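Local coordinates for protein prolyl oligopeptidase (PDB 1YR2) that probably hydrolyses oligopeptides on the carboxyl side of proline, and less readily of alanine, as a serine peptidase of the prolyl oligopeptidase family, at residues Asp324-Asp328 / Gln329-Val333; Asn586-Pro589 / Asp590-Ala593. All blocks are in the same frame, centred on the assembly; numbering follows the deposited sequence.

Interaction 1: Asp324-Asp328 / Gln329-Val333; sequences DGVGD and QLWFV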
# COMPACT_ATOMS: atom_id res chain seq x y z
N ASP A 324 18.59 -11.53 -11.27
CA ASP A 324 19.04 -11.65 -12.65
C ASP A 324 20.34 -12.44 -12.64
O ASP A 324 20.86 -12.81 -11.58
CB ASP A 324 19.24 -10.24 -13.24
CG ASP A 324 19.18 -10.20 -14.78
OD1 ASP A 324 19.06 -11.23 -15.50
OD2 ASP A 324 19.25 -9.09 -15.35
N GLY A 325 20.85 -12.72 -13.84
CA GLY A 325 22.14 -13.36 -14.03
C GLY A 325 23.01 -12.53 -14.95
O GLY A 325 22.51 -11.79 -15.77
N VAL A 326 24.32 -12.62 -14.76
CA VAL A 326 25.29 -12.07 -15.70
C VAL A 326 26.29 -13.18 -15.87
O VAL A 326 26.90 -13.64 -14.90
CB VAL A 326 26.04 -10.84 -15.15
CG1 VAL A 326 27.10 -10.34 -16.16
CG2 VAL A 326 25.11 -9.76 -14.81
N GLY A 327 26.42 -13.67 -17.10
CA GLY A 327 27.39 -14.74 -17.36
C GLY A 327 26.92 -16.01 -16.65
O GLY A 327 25.76 -16.38 -16.78
N ASP A 328 27.78 -16.65 -15.88
CA ASP A 328 27.38 -17.86 -15.16
C ASP A 328 27.18 -17.61 -13.68
O ASP A 328 27.33 -18.50 -12.84
CB ASP A 328 28.39 -18.97 -15.38
CG ASP A 328 28.32 -19.57 -16.77
OD1 ASP A 328 27.23 -19.54 -17.40
OD2 ASP A 328 29.32 -20.17 -17.25
N GLN A 329 26.87 -16.36 -13.36
CA GLN A 329 26.51 -15.97 -12.00
C GLN A 329 25.07 -15.48 -11.95
O GLN A 329 24.65 -14.70 -12.78
CB GLN A 329 27.47 -14.89 -11.49
CG GLN A 329 28.89 -15.47 -11.33
CD GLN A 329 29.90 -14.49 -10.84
OE1 GLN A 329 29.78 -13.29 -11.09
NE2 GLN A 329 30.91 -14.99 -10.13
N LEU A 330 24.34 -15.93 -10.95
CA LEU A 330 22.97 -15.55 -10.70
C LEU A 330 22.86 -14.90 -9.31
O LEU A 330 23.51 -15.31 -8.37
CB LEU A 330 22.11 -16.81 -10.69
CG LEU A 330 22.12 -17.72 -11.92
CD1 LEU A 330 21.11 -18.84 -11.69
CD2 LEU A 330 21.82 -16.99 -13.20
N TRP A 331 21.96 -13.93 -9.15
CA TRP A 331 21.75 -13.32 -7.84
C TRP A 331 20.31 -13.57 -7.41
O TRP A 331 19.41 -13.50 -8.22
CB TRP A 331 21.94 -11.81 -7.93
CG TRP A 331 23.40 -11.47 -7.98
CD1 TRP A 331 24.17 -11.08 -6.93
CD2 TRP A 331 24.27 -11.52 -9.11
NE1 TRP A 331 25.46 -10.85 -7.34
CE2 TRP A 331 25.55 -11.09 -8.68
CE3 TRP A 331 24.08 -11.79 -10.46
CZ2 TRP A 331 26.66 -11.02 -9.53
CZ3 TRP A 331 25.20 -11.70 -11.32
CH2 TRP A 331 26.46 -11.33 -10.84
N PHE A 332 20.11 -13.82 -6.13
CA PHE A 332 18.83 -14.08 -5.52
C PHE A 332 18.67 -13.26 -4.23
O PHE A 332 19.64 -12.97 -3.52
CB PHE A 332 18.70 -15.60 -5.10
CG PHE A 332 18.67 -16.54 -6.26
CD1 PHE A 332 19.87 -16.98 -6.80
CD2 PHE A 332 17.47 -17.02 -6.79
CE1 PHE A 332 19.89 -17.85 -7.85
CE2 PHE A 332 17.50 -17.92 -7.87
CZ PHE A 332 18.70 -18.32 -8.41
N VAL A 333 17.45 -12.91 -3.90
CA VAL A 333 17.13 -12.40 -2.56
C VAL A 333 16.74 -13.65 -1.78
O VAL A 333 15.75 -14.29 -2.11
CB VAL A 333 15.94 -11.43 -2.57
CG1 VAL A 333 15.59 -10.97 -1.16
CG2 VAL A 333 16.26 -10.23 -3.49
O HOH W 1 28.98 -12.46 -13.68
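V326 and W331 meet on one face of a tight beta hairpin, where the valine CG2 lies 4.0 Å from CZ3 of the indole. With CG anti to the carbonyl carbon (chi1 -77°), the indole lies alongside the partner strand, and the edge of its six-membered ring, at CE3 and CZ3, meets D324 O and V326 N. On the other face, packing is close: CD2 of L330 rests 3.7 Å from CA of G325. A side chain at G325 would run into that methyl, so glycine suits this buried non-hydrogen-bonded pair. The strands are tied by W331 N to D324 O (2.9 Å) and by V326 N to Q329 O (2.9 Å).

Toward the turn the contact opens to water. V326 to Q329 form a type II' turn, with G327 at the position whose positive phi (68°) glycine tolerates easily. Q329 N closes it on V326 O at 3.1 Å, and a water donates to both V326 O and Q329 OE1, joining the turn to the amide end. The side chain of D328 leaves the turn, its OD1 held by a salt bridge to R280 and a hydrogen bond from W281, while Q329 NE2 bonds D347.

The hairpin joins strands 320-326 and 329-334, the first two of a four-stranded antiparallel propeller blade. Strand 342-347 flanks the second, and W331 extends to I371 of the next blade's strand 365-372.

Interaction 2: Asn586-Pro589 / Asp590-Ala593; sequences NQRP and DLFA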
# COMPACT_ATOMS: atom_id res chain seq x y z
N ASN A 586 -11.42 8.86 24.82
CA ASN A 586 -11.85 8.65 26.21
C ASN A 586 -10.76 9.02 27.19
O ASN A 586 -11.07 9.57 28.23
CB ASN A 586 -12.26 7.19 26.45
CG ASN A 586 -13.57 6.85 25.83
OD1 ASN A 586 -14.41 7.73 25.64
ND2 ASN A 586 -13.78 5.58 25.50
N GLN A 587 -9.50 8.67 26.88
CA GLN A 587 -8.40 8.82 27.85
C GLN A 587 -7.91 10.27 27.95
O GLN A 587 -7.62 10.77 29.05
CB GLN A 587 -7.25 7.84 27.52
CG GLN A 587 -7.66 6.39 27.60
CD GLN A 587 -6.54 5.38 27.25
OE1 GLN A 587 -5.41 5.77 26.98
NE2 GLN A 587 -6.87 4.08 27.29
N ARG A 588 -7.88 10.97 26.81
CA ARG A 588 -7.35 12.34 26.75
C ARG A 588 -8.21 13.24 25.87
O ARG A 588 -7.74 13.81 24.91
CB ARG A 588 -5.91 12.34 26.26
CG ARG A 588 -4.94 11.76 27.25
CD ARG A 588 -4.83 12.51 28.56
NE ARG A 588 -4.54 13.91 28.32
CZ ARG A 588 -3.31 14.37 28.06
NH1 ARG A 588 -2.28 13.55 28.07
NH2 ARG A 588 -3.10 15.65 27.83
N PRO A 589 -9.47 13.41 26.25
CA PRO A 589 -10.39 14.27 25.48
C PRO A 589 -9.89 15.70 25.43
O PRO A 589 -10.17 16.41 24.45
CB PRO A 589 -11.70 14.17 26.25
CG PRO A 589 -11.33 13.67 27.60
CD PRO A 589 -10.11 12.80 27.42
N ASP A 590 -9.12 16.12 26.43
CA ASP A 590 -8.54 17.48 26.45
C ASP A 590 -7.47 17.74 25.40
O ASP A 590 -7.18 18.89 25.10
CB ASP A 590 -7.90 17.78 27.82
CG ASP A 590 -6.79 16.80 28.15
OD1 ASP A 590 -7.02 15.56 28.08
OD2 ASP A 590 -5.65 17.16 28.46
N LEU A 591 -6.88 16.68 24.85
CA LEU A 591 -5.80 16.84 23.88
C LEU A 591 -6.24 17.15 22.44
O LEU A 591 -5.44 17.68 21.65
CB LEU A 591 -4.93 15.60 23.92
CG LEU A 591 -3.55 15.51 23.27
CD1 LEU A 591 -2.62 16.70 23.63
CD2 LEU A 591 -2.94 14.16 23.74
N PHE A 592 -7.48 16.81 22.10
CA PHE A 592 -7.98 16.78 20.71
C PHE A 592 -9.13 17.76 20.53
O PHE A 592 -10.07 17.79 21.31
CB PHE A 592 -8.44 15.35 20.32
CG PHE A 592 -7.41 14.30 20.66
CD1 PHE A 592 -6.18 14.32 20.03
CD2 PHE A 592 -7.63 13.38 21.67
CE1 PHE A 592 -5.20 13.38 20.36
CE2 PHE A 592 -6.65 12.43 22.00
CZ PHE A 592 -5.43 12.44 21.33
N ALA A 593 -9.04 18.57 19.49
CA ALA A 593 -10.15 19.46 19.16
C ALA A 593 -11.26 18.70 18.47
O ALA A 593 -12.45 19.05 18.63
CB ALA A 593 -9.68 20.59 18.30
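R588 and D590 face each other across the turn that follows helix 576-587, joined by a side-on salt bridge. NE donates to OD1 at 3.0 Å, using that oxygen's syn lone pair, and NH2 donates to OD2 at 3.0 Å from somewhat outside the carboxylate plane. The two flat groups are 25° apart, nearly coplanar, so each oxygen takes one good bond, with a weaker one from NE to OD2 besides.

The arginine, bent at both chi2 and chi3, curls back over the turn, while the aspartate takes chi1 60°, which sets CG between its backbone N and carbonyl carbon and turns the short acid toward R588. CD2 of L591 lies over one guanidinium face, toward its rim, and R588 NH1 continues to E556 on helix 544-560. An alanine in place of R588 would probably leave D590 without its charged mate, E556 without this salt bridge and L591 with less cover.

In the backbone of the turn, L591 N donates to R588 O at 3.0 Å. CD2 of the F592 ring comes within 3.3 Å of the same carbonyl oxygen, while CB of L591 sits over the ring's centre. P589, with no N-H to offer and a restrained phi, suits the chain's bend away from the helix.

This turn connects helix 576-587, which follows the probable nucleophile elbow, to strand 594-598 of the alpha/beta-hydrolase fold's central sheet.

Interactions 1 and 2 lie on opposite sides of the chain's centre, with centres about 56 Å apart and nearest atoms about 39 Å apart, and share no element. Residues 324-333 belong to the beta-propeller, residues 586-593 to the hydrolase domain. Interaction 1 is partly buried: backbone bonds pair two strands, with indole and leucine buried on opposite faces and the turn toward solvent. Interaction 2 is mostly buried, with D590 exposed, and has no strand pairing: a helix gives way to a loop, one backbone bond spans the turn, and an ion pair accompanies buried proline, leucine and phenylalanine. Charges also differ: D328 finds its charged partner elsewhere, in R280, whereas D590 pairs within its own turn.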